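Local coordinates for motility-associated killing factor MakB (Vibrio cholerae serotype O1, PDB 6W1W), which is one component of a three-part cytotoxin and is structurally similar to alpha-pore-forming toxins, so it probably takes part in damaging target-cell membranes, at residues 59-64 against 132-137; 126-131 against 274-279; 21-26 against 71-76; 144-149 against 257-262. One frame throughout, in Å; residues are numbered along the deposited sequence.

Contact 1: residues 59-64 against 132-137; sequences RAVMNE and YNQAKN
Val61 and Gln134, 6.5 Å apart from CA to CA, mark the tightest backbone approach of two helical segments that run almost exactly antiparallel. The axes of these short segments come within 9.3 Å, and their N-to-C directions differ by 178°. Met62 and Ala135 form the next step of the register. Side chains of these four residues make the contact, and no hydrogen bond passes between the segments.

Val61 uses one branch. With chi1 at 156°, CG1 lies anti to the backbone N, and this methyl presses on the partner helix, its distance to Gln134 CB being 3.5 Å. The two side chains cross at about a right angle: the Gln134 chain bends at chi2 and brings its amide round beside the valine, with NE2 3.9 Å from Val61 CG1. The glutamine is therefore held through its aliphatic base and by contact with its amide end, without a polar bond to the other segment.

Met62 touches with its sulfur. The bend at chi2 brings SD to 3.6 Å from Ala135 CB, and the bend at chi3 keeps CE beside the same methyl. Both residues are buried, whereas Val61 and Gln134 are only partly covered.

Tyr29 on helix 9-35 packs on both Met62 and Ala135. Ser270, on helix 251-270, also packs on Ala135, placing the contact between helices 46-66 and 100-151 within the long helical bundle.

Contact 2: residues 126-131 against 274-279; sequences QVFTKS and LKIDDS
In the helical bundle of this toxin component, Phe128 and Ile276 join the middle of the long helix 100-151 to the N-terminal part of helix 276-302. Phe128 CA lies 7.8 Å from Ile276 CA, and Thr129 and Asp277 pair next to them.

The isoleucine meets the phenylalanine at the ring edge, near the ring plane, rather than over a face. Its CG2 methyl is 3.8 Å from Phe128 CD1, and CG1 follows at 4.0 Å from the same ring atom. CG2 also lies against Phe128 CB, so this branch fits the corner where the ring leaves its stem. Chi1 of Phe128, -73°, sets CG beside the backbone N, and the ring runs on past the isoleucine to Phe23 of helix 9-35, with which it makes an edge-to-face pair. Phe65 of helix 46-66 packs on it as well.

At the more exposed margin, Thr129 OG1 stands 3.7 Å from Asp277 OD1, and this approach is not a hydrogen bond. The threonine hydroxyl is instead bonded to Gln125 O, in its own helix. On the other segment, Lys275 NZ forms a salt bridge with Asp278 OD2, 3.1 Å away, approaching on the anti side and 25° out of the carboxylate plane.

The contact thus rests on apolar fit, and no polar bond joins the two segments: Thr129 OG1 bonds within its own helix, and Lys275 pairs with Asp278 of its own segment.

Contact 3: residues 21-26 against 71-76; sequences TDFLGI and KIFAQI
Phe23 and Phe73 face each other from segments that run in roughly opposite directions, their CA atoms 7.9 Å apart, with helix 21-26 kinked where the N atoms of Phe23 and Ile26 lack a bond to the preceding turn. The Phe23 ring reaches across the gap and carries most of the contact. Its outer end meets the stem of Phe73: CZ is 3.5 Å from Phe73 CB, and CE1 shares that neighbour. The CB lies over the ring face, 4.0 Å from the Phe23 ring centroid and 29° off the normal, a CH-pi contact.

Helices 9-35 and 69-90 are thereby joined near the centre of the chain, in an elongated helical bundle consistent with the alpha-pore-forming toxin relationship. The Cys90-Cys106 disulfide covalently ties the second of these helices to helix 100-151, which also touches Ile72 through Ala124.

Above the same Phe23 ring stands Phe73 CD2, 4.2 Å from the ring plane and over its centre. The two rings themselves meet obliquely, planes at 49° and centroids 5.3 Å apart, an inclination intermediate between stacked and perpendicular rings. Phe73 CG is anti to the backbone N, chi1 176°, which swings its ring over the Phe23 face. At the rim of the Phe23 ring, near its plane, Ile72 supplies the CG2 methyl, 4.2 Å from Phe23 CZ.

Contact 4: residues 144-149 against 257-262; sequences SSIQDG and AITKAI
Ile146, near the C-terminal end of helix 100-151, packs on Thr259 and Lys260 of helix 251-270 at one end of the elongated helical bundle, about 25 Å from the centre of the chain to the centre of the contact. Segments 144-149 and 257-262 run in roughly opposite directions, and Ile146 CA is 6.5 Å from Lys260 CA.

The isoleucine can be traced outward from CB, which is 4.2 Å from Thr259 OG1. There the side chain divides. The CG2 branch turns to the threonine, coming 3.5 Å from OG1 and 4.0 Å from Thr259 CB. The other branch starts at CG1, set between the backbone N and the carbonyl carbon by a chi1 of 59°, and continues extended to CD1. This end methyl passes the threonine and rests against the backbone of the next residue, 3.6 Å from Lys260 CA and 4.1 Å from Lys260 N. The fork therefore straddles two successive residues, while the Ile146 and Thr259 side chains slide past each other in opposite directions.

Thr259 OG1 lies against the methyl while its hydroxyl bonds back to its own helix, chiefly to Ala255 O, with Ala256 O also within reach. Val51 of helix 46-66 also covers Ile146, and Trp47 of that helix touches Thr259; Leu212 of strand 209-220 reaches the threonine too. The charged end of Lys260 meets Trp150, farther along helix 100-151, in a cation-pi contact, and its CB stays 4.2 Å from Ile146 CD1.

Overall arrangement
Helix 100-151 serves contacts 2, 1 and 4, meeting helices 276-302, 46-66 and 251-270 in turn; contact 3 instead joins helices 9-35 and 69-90. Contact 3 is the most central and is aromatic, whereas contact 4, also buried, lies farthest out and relies on one branched aliphatic chain. Contacts 1 and 2 are partly buried, each pairing an apolar inner side with polar groups at its margin. Contacts 2 and 3, with centres 11 Å apart, touch through their phenylalanines and through Asp22, which meets Lys275 and Ile276. Contacts 3 and 4 are separated by about 31 Å between centres. None of the four has a hydrogen bond between its segments.

Contact 1: residues 59-64 against 132-137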
loop_
_atom_site.group_PDB
_atom_site.type_symbol
_atom_site.label_atom_id
_atom_site.label_comp_id
_atom_site.label_asym_id
_atom_site.label_seq_id
_atom_site.Cartn_x
_atom_site.Cartn_y
_atom_site.Cartn_z
ATOM N N ARG A 59 16.541 -4.073 -0.241
ATOM C CA ARG A 59 15.734 -5.237 -0.576
ATOM C C ARG A 59 15.658 -6.204 0.603
ATOM O O ARG A 59 14.589 -6.754 0.899
ATOM C CB ARG A 59 16.316 -5.924 -1.815
ATOM C CG ARG A 59 15.303 -6.621 -2.711
ATOM C CD ARG A 59 16.001 -7.532 -3.719
ATOM N NE ARG A 59 17.277 -6.979 -4.172
ATOM C CZ ARG A 59 17.407 -6.109 -5.171
ATOM N NH1 ARG A 59 16.339 -5.681 -5.830
ATOM N NH2 ARG A 59 18.609 -5.660 -5.509
ATOM N N ALA A 60 16.778 -6.399 1.309
ATOM C CA ALA A 60 16.811 -7.368 2.401
ATOM C C ALA A 60 16.166 -6.824 3.671
ATOM O O ALA A 60 15.576 -7.589 4.442
ATOM C CB ALA A 60 18.250 -7.803 2.687
ATOM N N VAL A 61 16.281 -5.516 3.913
ATOM C CA VAL A 61 15.648 -4.917 5.083
ATOM C C VAL A 61 14.138 -5.120 5.033
ATOM O O VAL A 61 13.495 -5.374 6.059
ATOM C CB VAL A 61 16.030 -3.428 5.180
ATOM C CG1 VAL A 61 14.989 -2.657 5.962
ATOM C CG2 VAL A 61 17.398 -3.278 5.829
ATOM N N MET A 62 13.551 -5.038 3.839
ATOM C CA MET A 62 12.108 -5.187 3.700
ATOM C C MET A 62 11.654 -6.639 3.676
ATOM O O MET A 62 10.451 -6.890 3.813
ATOM C CB MET A 62 11.629 -4.478 2.433
ATOM C CG MET A 62 12.033 -3.020 2.377
ATOM S SD MET A 62 11.581 -2.132 3.881
ATOM C CE MET A 62 9.793 -2.230 3.819
ATOM N N ASN A 63 12.579 -7.592 3.519
ATOM C CA ASN A 63 12.214 -9.005 3.479
ATOM C C ASN A 63 11.498 -9.458 4.745
ATOM O O ASN A 63 10.746 -10.440 4.707
ATOM C CB ASN A 63 13.462 -9.862 3.257
ATOM C CG ASN A 63 13.134 -11.327 3.041
ATOM O OD1 ASN A 63 13.036 -12.101 3.993
ATOM N ND2 ASN A 63 12.967 -11.715 1.781
ATOM N N GLU A 64 11.709 -8.769 5.864
ATOM C CA GLU A 64 11.021 -9.138 7.096
ATOM C C GLU A 64 9.534 -8.818 7.006
ATOM O O GLU A 64 8.685 -9.673 7.285
ATOM C CB GLU A 64 11.659 -8.421 8.286
ATOM C CG GLU A 64 11.007 -8.734 9.619
ATOM C CD GLU A 64 11.403 -7.744 10.697
ATOM O OE1 GLU A 64 12.130 -6.778 10.379
ATOM O OE2 GLU A 64 10.984 -7.933 11.860
ATOM N N TYR A 132 8.478 0.697 8.659
ATOM C CA TYR A 132 8.610 2.071 8.187
ATOM C C TYR A 132 9.986 2.628 8.529
ATOM O O TYR A 132 10.701 3.138 7.656
ATOM C CB TYR A 132 7.511 2.957 8.783
ATOM C CG TYR A 132 7.752 4.441 8.572
ATOM C CD1 TYR A 132 7.533 5.032 7.331
ATOM C CD2 TYR A 132 8.200 5.248 9.613
ATOM C CE1 TYR A 132 7.754 6.383 7.133
ATOM C CE2 TYR A 132 8.424 6.601 9.423
ATOM C CZ TYR A 132 8.200 7.162 8.182
ATOM O OH TYR A 132 8.421 8.504 7.990
ATOM N N ASN A 133 10.379 2.526 9.804
ATOM C CA ASN A 133 11.686 3.024 10.226
ATOM C C ASN A 133 12.815 2.238 9.575
ATOM O O ASN A 133 13.878 2.801 9.281
ATOM C CB ASN A 133 11.806 2.963 11.749
ATOM C CG ASN A 133 10.826 3.883 12.454
ATOM O OD1 ASN A 133 10.030 3.444 13.286
ATOM N ND2 ASN A 133 10.887 5.171 12.132
ATOM N N GLN A 134 12.606 0.941 9.347
ATOM C CA GLN A 134 13.590 0.148 8.623
ATOM C C GLN A 134 13.747 0.644 7.191
ATOM O O GLN A 134 14.870 0.829 6.706
ATOM C CB GLN A 134 13.189 -1.328 8.659
ATOM C CG GLN A 134 13.531 -2.002 9.972
ATOM C CD GLN A 134 14.942 -1.668 10.408
ATOM O OE1 GLN A 134 15.156 -0.879 11.333
ATOM N NE2 GLN A 134 15.920 -2.252 9.725
ATOM N N ALA A 135 12.624 0.882 6.502
ATOM C CA ALA A 135 12.677 1.422 5.146
ATOM C C ALA A 135 13.262 2.829 5.136
ATOM O O ALA A 135 14.012 3.192 4.223
ATOM C CB ALA A 135 11.283 1.411 4.524
ATOM N N LYS A 136 12.935 3.636 6.149
ATOM C CA LYS A 136 13.527 4.966 6.255
ATOM C C LYS A 136 15.030 4.899 6.507
ATOM O O LYS A 136 15.771 5.785 6.065
ATOM C CB LYS A 136 12.831 5.760 7.359
ATOM C CG LYS A 136 11.468 6.290 6.955
ATOM C CD LYS A 136 11.599 7.113 5.690
ATOM C CE LYS A 136 10.282 7.244 4.959
ATOM N NZ LYS A 136 10.491 7.790 3.590
ATOM N N ASN A 137 15.498 3.861 7.203
ATOM C CA ASN A 137 16.930 3.730 7.461
ATOM C C ASN A 137 17.695 3.409 6.181
ATOM O O ASN A 137 18.657 4.104 5.831
ATOM C CB ASN A 137 17.185 2.653 8.517
ATOM C CG ASN A 137 17.311 3.222 9.922
ATOM O OD1 ASN A 137 17.539 4.422 10.105
ATOM N ND2 ASN A 137 17.178 2.354 10.926
#

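Contact 2: residues 126-131 against 274-279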
loop_
_atom_site.group_PDB
_atom_site.type_symbol
_atom_site.label_atom_id
_atom_site.label_comp_id
_atom_site.label_asym_id
_atom_site.label_seq_id
_atom_site.Cartn_x
_atom_site.Cartn_y
_atom_site.Cartn_z
ATOM N N GLN A 126 2.143 -2.301 15.020
ATOM C CA GLN A 126 3.537 -2.149 15.419
ATOM C C GLN A 126 4.483 -2.781 14.410
ATOM O O GLN A 126 5.637 -2.354 14.300
ATOM C CB GLN A 126 3.751 -2.756 16.803
ATOM C CG GLN A 126 2.917 -2.116 17.901
ATOM C CD GLN A 126 2.841 -2.981 19.139
ATOM O OE1 GLN A 126 2.374 -2.548 20.195
ATOM N NE2 GLN A 126 3.298 -4.220 19.015
ATOM N N VAL A 127 4.022 -3.791 13.670
ATOM C CA VAL A 127 4.866 -4.399 12.648
ATOM C C VAL A 127 5.151 -3.402 11.533
ATOM O O VAL A 127 6.279 -3.313 11.038
ATOM C CB VAL A 127 4.212 -5.683 12.110
ATOM C CG1 VAL A 127 5.140 -6.365 11.118
ATOM C CG2 VAL A 127 3.871 -6.622 13.256
ATOM N N PHE A 128 4.138 -2.630 11.124
ATOM C CA PHE A 128 4.354 -1.625 10.088
ATOM C C PHE A 128 5.211 -0.472 10.596
ATOM O O PHE A 128 6.050 0.055 9.856
ATOM C CB PHE A 128 3.014 -1.108 9.568
ATOM C CG PHE A 128 2.284 -2.089 8.690
ATOM C CD1 PHE A 128 0.913 -2.000 8.511
ATOM C CD2 PHE A 128 2.974 -3.104 8.045
ATOM C CE1 PHE A 128 0.242 -2.908 7.709
ATOM C CE2 PHE A 128 2.312 -4.018 7.237
ATOM C CZ PHE A 128 0.943 -3.920 7.068
ATOM N N THR A 129 5.023 -0.069 11.854
ATOM C CA THR A 129 5.823 1.020 12.403
ATOM C C THR A 129 7.302 0.657 12.436
ATOM O O THR A 129 8.163 1.537 12.327
ATOM C CB THR A 129 5.329 1.385 13.804
ATOM O OG1 THR A 129 3.902 1.524 13.787
ATOM C CG2 THR A 129 5.942 2.702 14.259
ATOM N N LYS A 130 7.619 -0.631 12.565
ATOM C CA LYS A 130 9.016 -1.037 12.535
ATOM C C LYS A 130 9.555 -1.060 11.109
ATOM O O LYS A 130 10.656 -0.560 10.850
ATOM C CB LYS A 130 9.182 -2.400 13.207
ATOM C CG LYS A 130 10.619 -2.719 13.581
ATOM C CD LYS A 130 10.741 -4.098 14.196
ATOM C CE LYS A 130 10.223 -5.161 13.243
ATOM N NZ LYS A 130 10.435 -6.541 13.762
ATOM N N SER A 131 8.785 -1.609 10.168
ATOM C CA SER A 131 9.216 -1.646 8.773
ATOM C C SER A 131 9.245 -0.261 8.133
ATOM O O SER A 131 9.968 -0.058 7.149
ATOM C CB SER A 131 8.306 -2.573 7.972
ATOM O OG SER A 131 6.948 -2.223 8.153
ATOM N N LEU A 274 2.944 6.077 6.785
ATOM C CA LEU A 274 2.520 6.861 7.940
ATOM C C LEU A 274 1.006 6.985 8.043
ATOM O O LEU A 274 0.492 7.272 9.131
ATOM C CB LEU A 274 3.149 8.254 7.894
ATOM C CG LEU A 274 4.635 8.353 8.251
ATOM C CD1 LEU A 274 5.127 9.779 8.077
ATOM C CD2 LEU A 274 4.875 7.871 9.673
ATOM N N LYS A 275 0.279 6.785 6.942
ATOM C CA LYS A 275 -1.177 6.827 6.997
ATOM C C LYS A 275 -1.753 5.608 7.710
ATOM O O LYS A 275 -2.897 5.659 8.177
ATOM C CB LYS A 275 -1.744 6.951 5.580
ATOM C CG LYS A 275 -3.221 7.331 5.504
ATOM C CD LYS A 275 -3.427 8.816 5.196
ATOM C CE LYS A 275 -3.198 9.702 6.419
ATOM N NZ LYS A 275 -4.129 9.384 7.542
ATOM N N ILE A 276 -0.984 4.520 7.816
ATOM C CA ILE A 276 -1.425 3.364 8.594
ATOM C C ILE A 276 -1.572 3.738 10.062
ATOM O O ILE A 276 -2.492 3.274 10.748
ATOM C CB ILE A 276 -0.453 2.182 8.399
ATOM C CG1 ILE A 276 -0.948 1.261 7.284
ATOM C CG2 ILE A 276 -0.256 1.398 9.695
ATOM C CD1 ILE A 276 -2.258 0.574 7.604
ATOM N N ASP A 277 -0.692 4.609 10.560
ATOM C CA ASP A 277 -0.760 5.075 11.942
ATOM C C ASP A 277 -2.013 5.892 12.239
ATOM O O ASP A 277 -2.152 6.389 13.363
ATOM C CB ASP A 277 0.492 5.888 12.276
ATOM C CG ASP A 277 1.747 5.035 12.306
ATOM O OD1 ASP A 277 1.667 3.845 11.934
ATOM O OD2 ASP A 277 2.812 5.552 12.709
ATOM N N ASP A 278 -2.915 6.047 11.269
ATOM C CA ASP A 278 -4.226 6.646 11.479
ATOM C C ASP A 278 -5.379 5.720 11.124
ATOM O O ASP A 278 -6.448 5.835 11.728
ATOM C CB ASP A 278 -4.366 7.942 10.663
ATOM C CG ASP A 278 -3.416 9.029 11.125
ATOM O OD1 ASP A 278 -3.385 9.326 12.340
ATOM O OD2 ASP A 278 -2.700 9.587 10.266
ATOM N N SER A 279 -5.188 4.802 10.174
ATOM C CA SER A 279 -6.247 3.912 9.709
ATOM C C SER A 279 -6.367 2.651 10.562
ATOM O O SER A 279 -7.476 2.249 10.928
ATOM C CB SER A 279 -6.009 3.539 8.245
ATOM O OG SER A 279 -4.764 2.881 8.078
#

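Contact 3: residues 21-26 against 71-76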
loop_
_atom_site.group_PDB
_atom_site.type_symbol
_atom_site.label_atom_id
_atom_site.label_comp_id
_atom_site.label_asym_id
_atom_site.label_seq_id
_atom_site.Cartn_x
_atom_site.Cartn_y
_atom_site.Cartn_z
ATOM N N THR A 21 -6.521 0.554 1.231
ATOM C CA THR A 21 -5.733 1.497 0.441
ATOM C C THR A 21 -4.306 1.594 0.968
ATOM O O THR A 21 -3.339 1.497 0.202
ATOM C CB THR A 21 -6.404 2.874 0.447
ATOM O OG1 THR A 21 -7.595 2.831 -0.350
ATOM C CG2 THR A 21 -5.456 3.948 -0.093
ATOM N N ASP A 22 -4.155 1.770 2.283
ATOM C CA ASP A 22 -2.828 1.843 2.882
ATOM C C ASP A 22 -2.096 0.511 2.850
ATOM O O ASP A 22 -0.883 0.484 3.080
ATOM C CB ASP A 22 -2.924 2.351 4.320
ATOM C CG ASP A 22 -3.272 3.821 4.387
ATOM O OD1 ASP A 22 -4.262 4.179 5.062
ATOM O OD2 ASP A 22 -2.562 4.620 3.740
ATOM N N PHE A 23 -2.797 -0.587 2.574
ATOM C CA PHE A 23 -2.118 -1.857 2.347
ATOM C C PHE A 23 -1.588 -1.942 0.921
ATOM O O PHE A 23 -0.444 -2.353 0.700
ATOM C CB PHE A 23 -3.066 -3.021 2.626
ATOM C CG PHE A 23 -2.504 -4.047 3.562
ATOM C CD1 PHE A 23 -1.579 -4.981 3.119
ATOM C CD2 PHE A 23 -2.907 -4.084 4.889
ATOM C CE1 PHE A 23 -1.065 -5.928 3.989
ATOM C CE2 PHE A 23 -2.397 -5.028 5.759
ATOM C CZ PHE A 23 -1.476 -5.949 5.311
ATOM N N LEU A 24 -2.415 -1.553 -0.056
ATOM C CA LEU A 24 -2.018 -1.631 -1.459
ATOM C C LEU A 24 -0.836 -0.716 -1.746
ATOM O O LEU A 24 0.170 -1.144 -2.325
ATOM C CB LEU A 24 -3.205 -1.274 -2.355
ATOM C CG LEU A 24 -4.430 -2.178 -2.220
ATOM C CD1 LEU A 24 -5.684 -1.438 -2.653
ATOM C CD2 LEU A 24 -4.242 -3.454 -3.030
ATOM N N GLY A 25 -0.940 0.556 -1.345
ATOM C CA GLY A 25 0.156 1.492 -1.538
ATOM C C GLY A 25 1.432 1.066 -0.844
ATOM O O GLY A 25 2.513 1.578 -1.163
ATOM N N ILE A 26 1.329 0.136 0.097
ATOM C CA ILE A 26 2.481 -0.408 0.797
ATOM C C ILE A 26 2.918 -1.738 0.199
ATOM O O ILE A 26 4.114 -2.009 0.079
ATOM C CB ILE A 26 2.155 -0.550 2.302
ATOM C CG1 ILE A 26 2.550 0.715 3.084
ATOM C CG2 ILE A 26 2.801 -1.799 2.917
ATOM C CD1 ILE A 26 1.891 1.994 2.630
ATOM N N LYS A 71 0.300 -12.361 5.651
ATOM C CA LYS A 71 -0.204 -12.923 6.900
ATOM C C LYS A 71 -1.105 -11.931 7.627
ATOM O O LYS A 71 -2.195 -12.291 8.085
ATOM C CB LYS A 71 0.961 -13.343 7.796
ATOM C CG LYS A 71 1.681 -14.616 7.368
ATOM C CD LYS A 71 2.703 -15.041 8.420
ATOM C CE LYS A 71 3.274 -16.426 8.134
ATOM N NZ LYS A 71 4.128 -16.452 6.914
ATOM N N ILE A 72 -0.661 -10.676 7.744
ATOM C CA ILE A 72 -1.425 -9.675 8.484
ATOM C C ILE A 72 -2.712 -9.332 7.748
ATOM O O ILE A 72 -3.769 -9.153 8.367
ATOM C CB ILE A 72 -0.563 -8.423 8.733
ATOM C CG1 ILE A 72 0.611 -8.750 9.656
ATOM C CG2 ILE A 72 -1.397 -7.301 9.329
ATOM C CD1 ILE A 72 0.193 -9.120 11.061
ATOM N N PHE A 73 -2.650 -9.241 6.418
ATOM C CA PHE A 73 -3.836 -8.882 5.643
ATOM C C PHE A 73 -4.916 -9.950 5.765
ATOM O O PHE A 73 -6.078 -9.642 6.047
ATOM C CB PHE A 73 -3.460 -8.655 4.180
ATOM C CG PHE A 73 -4.635 -8.376 3.292
ATOM C CD1 PHE A 73 -4.906 -9.192 2.204
ATOM C CD2 PHE A 73 -5.477 -7.305 3.548
ATOM C CE1 PHE A 73 -5.988 -8.942 1.382
ATOM C CE2 PHE A 73 -6.562 -7.049 2.732
ATOM C CZ PHE A 73 -6.816 -7.870 1.646
ATOM N N ALA A 74 -4.549 -11.220 5.562
ATOM C CA ALA A 74 -5.499 -12.306 5.785
ATOM C C ALA A 74 -5.969 -12.348 7.232
ATOM O O ALA A 74 -7.069 -12.839 7.514
ATOM C CB ALA A 74 -4.873 -13.643 5.395
ATOM N N GLN A 75 -5.154 -11.850 8.161
ATOM C CA GLN A 75 -5.551 -11.854 9.564
ATOM C C GLN A 75 -6.634 -10.818 9.841
ATOM O O GLN A 75 -7.527 -11.056 10.660
ATOM C CB GLN A 75 -4.320 -11.615 10.440
ATOM C CG GLN A 75 -4.579 -11.304 11.908
ATOM C CD GLN A 75 -3.288 -11.055 12.674
ATOM O OE1 GLN A 75 -2.307 -11.781 12.508
ATOM N NE2 GLN A 75 -3.276 -10.010 13.495
ATOM N N ILE A 76 -6.587 -9.674 9.155
ATOM C CA ILE A 76 -7.611 -8.650 9.326
ATOM C C ILE A 76 -8.832 -8.920 8.448
ATOM O O ILE A 76 -9.962 -8.619 8.849
ATOM C CB ILE A 76 -6.999 -7.265 9.049
ATOM C CG1 ILE A 76 -6.107 -6.850 10.226
ATOM C CG2 ILE A 76 -8.081 -6.235 8.803
ATOM C CD1 ILE A 76 -5.422 -5.524 10.044
#

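Contact 4: residues 144-149 against 257-262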
loop_
_atom_site.group_PDB
_atom_site.type_symbol
_atom_site.label_atom_id
_atom_site.label_comp_id
_atom_site.label_asym_id
_atom_site.label_seq_id
_atom_site.Cartn_x
_atom_site.Cartn_y
_atom_site.Cartn_z
ATOM N N SER A 144 22.383 9.344 1.371
ATOM C CA SER A 144 23.723 9.814 1.701
ATOM C C SER A 144 24.742 9.353 0.663
ATOM O O SER A 144 25.694 10.079 0.352
ATOM C CB SER A 144 24.109 9.327 3.100
ATOM O OG SER A 144 25.409 9.766 3.468
ATOM N N SER A 145 24.537 8.162 0.089
ATOM C CA SER A 145 25.528 7.586 -0.814
ATOM C C SER A 145 25.519 8.276 -2.177
ATOM O O SER A 145 26.587 8.533 -2.749
ATOM C CB SER A 145 25.285 6.084 -0.956
ATOM O OG SER A 145 26.387 5.446 -1.571
ATOM N N ILE A 146 24.333 8.571 -2.724
ATOM C CA ILE A 146 24.273 9.308 -3.987
ATOM C C ILE A 146 24.741 10.744 -3.787
ATOM O O ILE A 146 25.395 11.325 -4.659
ATOM C CB ILE A 146 22.856 9.261 -4.593
ATOM C CG1 ILE A 146 21.826 9.849 -3.622
ATOM C CG2 ILE A 146 22.480 7.847 -5.004
ATOM C CD1 ILE A 146 20.394 9.441 -3.901
ATOM N N GLN A 147 24.431 11.327 -2.625
ATOM C CA GLN A 147 24.857 12.688 -2.312
ATOM C C GLN A 147 26.362 12.859 -2.456
ATOM O O GLN A 147 26.829 13.933 -2.851
ATOM C CB GLN A 147 24.419 13.052 -0.893
ATOM C CG GLN A 147 23.468 14.229 -0.809
ATOM C CD GLN A 147 24.116 15.524 -1.248
ATOM O OE1 GLN A 147 25.326 15.698 -1.114
ATOM N NE2 GLN A 147 23.314 16.439 -1.784
ATOM N N ASP A 148 27.138 11.823 -2.138
ATOM C CA ASP A 148 28.579 11.904 -2.350
ATOM C C ASP A 148 28.911 11.983 -3.833
ATOM O O ASP A 148 29.814 12.730 -4.230
ATOM C CB ASP A 148 29.279 10.707 -1.705
ATOM C CG ASP A 148 29.221 10.746 -0.193
ATOM O OD1 ASP A 148 29.413 11.839 0.380
ATOM O OD2 ASP A 148 28.966 9.689 0.418
ATOM N N GLY A 149 28.195 11.221 -4.666
ATOM C CA GLY A 149 28.377 11.340 -6.103
ATOM C C GLY A 149 27.981 12.702 -6.632
ATOM O O GLY A 149 28.568 13.194 -7.601
ATOM N N ALA A 257 21.984 11.743 -11.521
ATOM C CA ALA A 257 20.665 12.365 -11.534
ATOM C C ALA A 257 19.555 11.319 -11.532
ATOM O O ALA A 257 18.519 11.509 -10.884
ATOM C CB ALA A 257 20.543 13.288 -12.744
ATOM N N ILE A 258 19.753 10.209 -12.248
ATOM C CA ILE A 258 18.747 9.148 -12.277
ATOM C C ILE A 258 18.515 8.591 -10.876
ATOM O O ILE A 258 17.384 8.585 -10.372
ATOM C CB ILE A 258 19.161 8.038 -13.259
ATOM C CG1 ILE A 258 19.114 8.555 -14.701
ATOM C CG2 ILE A 258 18.279 6.801 -13.073
ATOM C CD1 ILE A 258 19.516 7.535 -15.748
ATOM N N THR A 259 19.594 8.130 -10.224
ATOM C CA THR A 259 19.473 7.434 -8.942
ATOM C C THR A 259 18.867 8.329 -7.867
ATOM O O THR A 259 18.077 7.863 -7.038
ATOM C CB THR A 259 20.840 6.912 -8.490
ATOM O OG1 THR A 259 21.784 7.991 -8.448
ATOM C CG2 THR A 259 21.346 5.838 -9.437
ATOM N N LYS A 260 19.223 9.614 -7.862
ATOM C CA LYS A 260 18.627 10.534 -6.899
ATOM C C LYS A 260 17.106 10.559 -7.024
ATOM O O LYS A 260 16.397 10.605 -6.013
ATOM C CB LYS A 260 19.228 11.928 -7.081
ATOM C CG LYS A 260 18.297 13.094 -6.803
ATOM C CD LYS A 260 18.021 13.273 -5.324
ATOM C CE LYS A 260 17.489 14.664 -5.024
ATOM N NZ LYS A 260 18.559 15.700 -5.112
ATOM N N ALA A 261 16.584 10.489 -8.253
ATOM C CA ALA A 261 15.136 10.533 -8.448
ATOM C C ALA A 261 14.459 9.221 -8.065
ATOM O O ALA A 261 13.333 9.238 -7.554
ATOM C CB ALA A 261 14.810 10.889 -9.897
ATOM N N ILE A 262 15.115 8.083 -8.300
ATOM C CA ILE A 262 14.560 6.804 -7.857
ATOM C C ILE A 262 14.460 6.765 -6.335
ATOM O O ILE A 262 13.447 6.324 -5.775
ATOM C CB ILE A 262 15.404 5.637 -8.399
ATOM C CG1 ILE A 262 15.683 5.841 -9.885
ATOM C CG2 ILE A 262 14.686 4.313 -8.174
ATOM C CD1 ILE A 262 14.433 5.914 -10.726
#